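Local coordinates for macrolide 2'-phosphotransferase MphH (Brachybacterium faecium, PDB 5UXD), which binds the macrolide azithromycin and probably phosphorylates the 2'-hydroxyl of macrolide antibiotics, consistent with a role in resistance, at residues L215-T218 and T219-V222; R61-V64 and E65-L69; T281-A284 and A285-E288. All coordinates share one frame; numbering follows the deposited sequence.

Contact 1: residues L215-T218 and T219-V222; sequences LDWT and TAAV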
loop_
_atom_site.group_PDB
_atom_site.type_symbol
_atom_site.label_atom_id
_atom_site.label_comp_id
_atom_site.label_asym_id
_atom_site.label_seq_id
_atom_site.Cartn_x
_atom_site.Cartn_y
_atom_site.Cartn_z
ATOM N N LEU A 215 -7.148 -2.332 -0.719
ATOM C CA LEU A 215 -6.491 -3.289 -1.595
ATOM C C LEU A 215 -4.980 -3.232 -1.420
ATOM O O LEU A 215 -4.437 -2.357 -0.733
ATOM C CB LEU A 215 -6.837 -3.016 -3.062
ATOM C CG LEU A 215 -8.248 -2.524 -3.373
ATOM C CD1 LEU A 215 -8.280 -1.882 -4.745
ATOM C CD2 LEU A 215 -9.234 -3.680 -3.294
ATOM N N ASP A 216 -4.309 -4.186 -2.077
ATOM C CA ASP A 216 -2.852 -4.260 -2.238
ATOM C C ASP A 216 -2.136 -4.195 -0.889
ATOM O O ASP A 216 -1.509 -3.208 -0.531
ATOM C CB ASP A 216 -2.359 -3.156 -3.192
ATOM C CG ASP A 216 -3.210 -3.081 -4.465
ATOM O OD1 ASP A 216 -3.420 -4.099 -5.148
ATOM O OD2 ASP A 216 -3.649 -1.966 -4.792
ATOM N N TRP A 217 -2.175 -5.356 -0.236
ATOM C CA TRP A 217 -1.661 -5.528 1.118
ATOM C C TRP A 217 -0.228 -6.065 1.163
ATOM O O TRP A 217 0.195 -6.590 2.202
ATOM C CB TRP A 217 -2.600 -6.456 1.899
ATOM C CG TRP A 217 -3.901 -5.779 2.241
ATOM C CD1 TRP A 217 -5.045 -5.771 1.495
ATOM C CD2 TRP A 217 -4.169 -4.982 3.395
ATOM N NE1 TRP A 217 -6.013 -5.021 2.123
ATOM C CE2 TRP A 217 -5.500 -4.526 3.292
ATOM C CE3 TRP A 217 -3.423 -4.623 4.514
ATOM C CZ2 TRP A 217 -6.097 -3.732 4.264
ATOM C CZ3 TRP A 217 -4.008 -3.817 5.473
ATOM C CH2 TRP A 217 -5.333 -3.379 5.345
ATOM N N THR A 218 0.538 -5.949 0.072
ATOM C CA THR A 218 1.899 -6.497 0.104
ATOM C C THR A 218 2.865 -5.672 0.956
ATOM O O THR A 218 3.910 -6.194 1.348
ATOM C CB THR A 218 2.468 -6.653 -1.314
ATOM O OG1 THR A 218 2.375 -5.415 -2.034
ATOM C CG2 THR A 218 1.700 -7.737 -2.069
ATOM N N THR A 219 2.556 -4.412 1.263
ATOM C CA THR A 219 3.466 -3.589 2.058
ATOM C C THR A 219 3.184 -3.658 3.554
ATOM O O THR A 219 3.820 -2.925 4.329
ATOM C CB THR A 219 3.416 -2.124 1.588
ATOM O OG1 THR A 219 2.059 -1.655 1.569
ATOM C CG2 THR A 219 3.987 -1.990 0.188
ATOM N N ALA A 220 2.249 -4.507 3.978
ATOM C CA ALA A 220 1.850 -4.538 5.379
ATOM C C ALA A 220 3.002 -5.003 6.262
ATOM O O ALA A 220 3.828 -5.826 5.859
ATOM C CB ALA A 220 0.653 -5.460 5.576
ATOM N N ALA A 221 3.035 -4.465 7.480
ATOM C CA ALA A 221 4.097 -4.708 8.446
ATOM C C ALA A 221 3.630 -4.220 9.807
ATOM O O ALA A 221 2.838 -3.281 9.895
ATOM C CB ALA A 221 5.389 -3.988 8.038
ATOM N N VAL A 222 4.128 -4.849 10.866
ATOM C CA VAL A 222 3.929 -4.250 12.187
ATOM C C VAL A 222 5.010 -3.197 12.406
ATOM O O VAL A 222 6.207 -3.457 12.223
ATOM C CB VAL A 222 3.933 -5.318 13.295
ATOM C CG1 VAL A 222 3.976 -4.643 14.687
ATOM C CG2 VAL A 222 2.703 -6.206 13.171
HETATM O O HOH W 1 0.579 -1.324 -0.937
HETATM O O HOH W 2 3.850 -7.658 3.753
#
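The backbone of W217 and A220 meets across a type I beta turn, W217 to A220, that follows D216 in this protein-kinase-like phosphotransferase; by position, D216 probably corresponds to the aspartate of the kinase DFG motif. D216 binds magnesium in another structure of this protein, the metal being absent here, and its side chain approaches H203, another magnesium-binding residue. T219, at the third position of the turn, reaches back through a water. Its OG1 lies between the backbone N and the carbonyl carbon (chi1 53°), which puts it where water 1 can donate to it at 2.9 Å and also to D216 O at 2.8 Å. OG1 is hydrogen-bonded to H196 O as well, so this hydroxyl ties the turn to the neighbouring loop. A220 closes the turn: its N donates to W217 O over 3.4 Å, a weak bond despite a fairly straight N-H...O angle of 163°. The methyl CB of A220 comes to the edge of the W217 indole, near the ring plane, with CE3 4.3 Å from CB. That ring is held independently by NE1, bonded to V214 O, and meets H196 edge-to-face. A221 then leaves in an extended conformation, bound through its backbone to T195. Water 2 bridges the turn evenly, donating at 2.8 Å to T218 O and likewise to A220 O.

Contact 2: residues R61-V64 and E65-L69; sequences RAAV and EGRLL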
loop_
_atom_site.group_PDB
_atom_site.type_symbol
_atom_site.label_atom_id
_atom_site.label_comp_id
_atom_site.label_asym_id
_atom_site.label_seq_id
_atom_site.Cartn_x
_atom_site.Cartn_y
_atom_site.Cartn_z
ATOM N N ARG A 61 5.818 -13.561 -1.701
ATOM C CA ARG A 61 5.073 -12.371 -1.287
ATOM C C ARG A 61 3.574 -12.626 -1.331
ATOM O O ARG A 61 2.823 -12.133 -0.478
ATOM C CB ARG A 61 5.413 -11.178 -2.182
ATOM C CG ARG A 61 6.863 -10.805 -2.273
ATOM C CD ARG A 61 7.082 -9.304 -2.277
ATOM N NE ARG A 61 8.402 -8.983 -1.755
ATOM C CZ ARG A 61 8.643 -8.545 -0.531
ATOM N NH1 ARG A 61 7.640 -8.356 0.327
ATOM N NH2 ARG A 61 9.875 -8.285 -0.151
ATOM N N ALA A 62 3.126 -13.422 -2.308
ATOM C CA ALA A 62 1.711 -13.756 -2.408
ATOM C C ALA A 62 1.265 -14.651 -1.268
ATOM O O ALA A 62 0.131 -14.529 -0.796
ATOM C CB ALA A 62 1.418 -14.427 -3.755
ATOM N N ALA A 63 2.130 -15.553 -0.801
ATOM C CA ALA A 63 1.718 -16.427 0.290
ATOM C C ALA A 63 1.553 -15.643 1.587
ATOM O O ALA A 63 0.603 -15.878 2.342
ATOM C CB ALA A 63 2.720 -17.567 0.465
ATOM N N VAL A 64 2.469 -14.711 1.863
ATOM C CA VAL A 64 2.345 -13.864 3.050
ATOM C C VAL A 64 1.071 -13.043 2.969
ATOM O O VAL A 64 0.302 -12.951 3.936
ATOM C CB VAL A 64 3.575 -12.948 3.196
ATOM C CG1 VAL A 64 3.353 -11.929 4.326
ATOM C CG2 VAL A 64 4.825 -13.756 3.464
ATOM N N GLU A 65 0.847 -12.419 1.808
ATOM C CA GLU A 65 -0.337 -11.597 1.597
ATOM C C GLU A 65 -1.608 -12.414 1.779
ATOM O O GLU A 65 -2.583 -11.937 2.371
ATOM C CB GLU A 65 -0.285 -10.972 0.202
ATOM C CG GLU A 65 -1.534 -10.194 -0.183
ATOM C CD GLU A 65 -1.456 -9.626 -1.581
ATOM O OE1 GLU A 65 -0.700 -10.181 -2.413
ATOM O OE2 GLU A 65 -2.154 -8.629 -1.851
ATOM N N GLY A 66 -1.607 -13.658 1.299
ATOM C CA GLY A 66 -2.774 -14.502 1.482
ATOM C C GLY A 66 -3.047 -14.799 2.942
ATOM O O GLY A 66 -4.196 -14.778 3.384
ATOM N N ARG A 67 -1.994 -15.086 3.709
ATOM C CA ARG A 67 -2.183 -15.337 5.131
ATOM C C ARG A 67 -2.671 -14.083 5.839
ATOM O O ARG A 67 -3.532 -14.154 6.721
ATOM C CB ARG A 67 -0.882 -15.843 5.761
ATOM C CG ARG A 67 -0.524 -17.283 5.379
ATOM C CD ARG A 67 0.646 -17.832 6.214
ATOM N NE ARG A 67 1.922 -17.198 5.873
ATOM C CZ ARG A 67 2.759 -17.622 4.930
ATOM N NH1 ARG A 67 2.463 -18.679 4.188
ATOM N NH2 ARG A 67 3.893 -16.970 4.710
ATOM N N LEU A 68 -2.139 -12.924 5.455
ATOM C CA LEU A 68 -2.579 -11.673 6.058
ATOM C C LEU A 68 -4.054 -11.410 5.767
ATOM O O LEU A 68 -4.829 -11.088 6.676
ATOM C CB LEU A 68 -1.709 -10.531 5.553
ATOM C CG LEU A 68 -2.139 -9.188 6.107
ATOM C CD1 LEU A 68 -1.835 -9.140 7.586
ATOM C CD2 LEU A 68 -1.402 -8.133 5.357
ATOM N N LEU A 69 -4.462 -11.561 4.503
ATOM C CA LEU A 69 -5.852 -11.309 4.131
ATOM C C LEU A 69 -6.810 -12.237 4.874
ATOM O O LEU A 69 -7.900 -11.821 5.285
ATOM C CB LEU A 69 -6.024 -11.469 2.619
ATOM C CG LEU A 69 -5.403 -10.379 1.746
ATOM C CD1 LEU A 69 -5.472 -10.768 0.263
ATOM C CD2 LEU A 69 -6.119 -9.064 2.009
#
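R67 folds back over the preceding helical turn and touches both A63 and V64, its neighbours four and three residues earlier. Its CG sits anti to the carbonyl carbon, beside the backbone N (chi1 -73°), which sends the chain toward the start of helix 59-72. CB is the first atom to make contact, 3.6 Å from V64 O. CG then approaches A63 O at 3.5 Å. After CD the chain bends at chi3, and NE turns back along the helix and donates to T143 O, outside the two segments. The bend lays the guanidinium over the backbone: A63 O stands 3.7 Å above the plane, over the centre of the group, while V64 N lies over the same face nearer the rim. A carbonyl oxygen facing the plane is not placed to accept from its N-H groups, so this is packing of a flat cation on a peptide, perhaps with some electrostatic attraction. At the tip, NH1 passes A63 CB and NH2 comes to 3.6 Å from V64 CG2.

A63 O has its regular partner in R67 N at 3.0 Å, with an N-H...O angle of 160°. The flanking bonds, E65 N to R61 O, G66 N to A62 O and L68 N to V64 O, repeat the same spacing of four residues. E65 extends from a different side of the helix; its OE1 makes a long, weak ion pair with R51, which binds GDP in another structure of this protein. The i to i+4 bonds identify a regular alpha-helix, and the glutamate directed at R51 recalls, with arginine in the place of lysine, the Lys-Glu pair of protein kinases, where helix C of the N-terminal lobe supplies the acid; E65 is probably its counterpart.

Contact 3: residues T281-A284 and A285-E288; sequences TGEA and AHRE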
loop_
_atom_site.group_PDB
_atom_site.type_symbol
_atom_site.label_atom_id
_atom_site.label_comp_id
_atom_site.label_asym_id
_atom_site.label_seq_id
_atom_site.Cartn_x
_atom_site.Cartn_y
_atom_site.Cartn_z
ATOM N N THR A 281 17.442 -3.922 -6.095
ATOM C CA THR A 281 17.372 -4.369 -7.484
ATOM C C THR A 281 18.751 -4.484 -8.133
ATOM O O THR A 281 18.940 -5.309 -9.032
ATOM C CB THR A 281 16.498 -3.427 -8.320
ATOM O OG1 THR A 281 17.134 -2.147 -8.440
ATOM C CG2 THR A 281 15.127 -3.249 -7.702
ATOM N N GLY A 282 19.640 -3.553 -7.792
ATOM C CA GLY A 282 20.897 -3.419 -8.498
ATOM C C GLY A 282 20.791 -2.893 -9.914
ATOM O O GLY A 282 21.818 -2.785 -10.591
ATOM N N GLU A 283 19.591 -2.556 -10.382
ATOM C CA GLU A 283 19.394 -2.113 -11.756
ATOM C C GLU A 283 19.860 -0.672 -11.931
ATOM O O GLU A 283 19.514 0.206 -11.130
ATOM C CB GLU A 283 17.921 -2.249 -12.146
ATOM C CG GLU A 283 17.461 -3.700 -12.263
ATOM C CD GLU A 283 15.987 -3.833 -12.604
ATOM O OE1 GLU A 283 15.445 -2.934 -13.282
ATOM O OE2 GLU A 283 15.371 -4.842 -12.197
ATOM N N ALA A 284 20.637 -0.430 -12.994
ATOM C CA ALA A 284 21.223 0.890 -13.211
ATOM C C ALA A 284 20.160 1.974 -13.352
ATOM O O ALA A 284 20.371 3.107 -12.905
ATOM C CB ALA A 284 22.130 0.866 -14.445
ATOM N N ALA A 285 19.010 1.651 -13.944
ATOM C CA ALA A 285 17.976 2.669 -14.125
ATOM C C ALA A 285 17.391 3.111 -12.787
ATOM O O ALA A 285 17.077 4.295 -12.598
ATOM C CB ALA A 285 16.879 2.148 -15.056
ATOM N N HIS A 286 17.239 2.181 -11.842
ATOM C CA HIS A 286 16.723 2.551 -10.529
ATOM C C HIS A 286 17.751 3.353 -9.738
ATOM O O HIS A 286 17.391 4.285 -9.007
ATOM C CB HIS A 286 16.305 1.302 -9.749
ATOM C CG HIS A 286 15.295 0.460 -10.462
ATOM N ND1 HIS A 286 15.082 -0.867 -10.155
ATOM C CD2 HIS A 286 14.444 0.755 -11.473
ATOM C CE1 HIS A 286 14.143 -1.354 -10.948
ATOM N NE2 HIS A 286 13.739 -0.390 -11.758
ATOM N N ARG A 287 19.033 2.993 -9.855
ATOM C CA ARG A 287 20.079 3.762 -9.187
ATOM C C ARG A 287 20.125 5.195 -9.709
ATOM O O ARG A 287 20.295 6.146 -8.932
ATOM C CB ARG A 287 21.434 3.074 -9.381
ATOM C CG ARG A 287 22.599 3.805 -8.739
ATOM C CD ARG A 287 23.906 3.036 -8.887
ATOM N NE ARG A 287 24.699 3.110 -7.664
ATOM C CZ ARG A 287 24.732 2.158 -6.734
ATOM N NH1 ARG A 287 24.019 1.048 -6.891
ATOM N NH2 ARG A 287 25.476 2.312 -5.644
ATOM N N GLU A 288 19.954 5.373 -11.023
ATOM C CA GLU A 288 19.978 6.719 -11.587
ATOM C C GLU A 288 18.805 7.554 -11.086
ATOM O O GLU A 288 18.962 8.745 -10.790
ATOM C CB GLU A 288 19.971 6.656 -13.115
ATOM C CG GLU A 288 21.353 6.477 -13.704
ATOM C CD GLU A 288 22.339 7.462 -13.116
ATOM O OE1 GLU A 288 22.080 8.680 -13.197
ATOM O OE2 GLU A 288 23.362 7.020 -12.556
#
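The short link between helices 270-281 and 284-294 carries an ST turn at its start and a helix N-terminus at its end, and H286 joins the two through T281 and E283. T281 OG1 accepts from E283 N at 3.2 Å, with an N-H...O angle of 165°, which defines the ST turn. The same hydroxyl forms a hydrogen bond with H286 ND1 over 3.0 Å, in which either atom could be the donor, and it is also bonded to A278 O. It approaches the imidazole at its edge, near the ring plane, and the two side chains cross at about a right angle.

E283 instead runs alongside H286, pointing the same way. Its CB lies over one face of the ring, 4.1 Å from the centroid and 26° off the normal, a CH-pi contact. Since CG is anti to the carbonyl carbon (chi1 -69°) and the chain is extended beyond it, OE1 is carried over the rim of the same face, 3.1 Å from H286 CE1. The carboxylate and imidazole planes are 31° apart, and OE1 makes no hydrogen bond to NE2. Y277, which lines the azithromycin pocket, stacks on the same imidazole.

E283 O accepts from R287 N at 3.1 Å and more weakly from H286 N, while A284 O takes E288 N. R287 reaches away to a salt bridge with E167. With G282 at positive phi ending one helix and E283 at the N-cap of the next, the arrangement is a helix-to-helix junction joined to the macrolide pocket through Y277, the H286 side chain about 7 Å from azithromycin.

Overall arrangement
From the N terminus the chain reaches contact 2 first, within helix 59-72, then contact 1 in the loop after strand 210-214, and last contact 3 between helices 270-281 and 284-294. Each closes only a local turn, and the three follow in series without nesting or crossing. Contacts 1 and 2 have centres 9 Å apart and touch directly: A220 CB meets L68 CD2 at 3.4 Å, and W217 CD1 meets L69 CD2 at 3.5 Å, joining the helix to the metal-site loop. Contact 3 stands apart, its centre about 24 Å from that of contact 1 and 27 Å from that of contact 2.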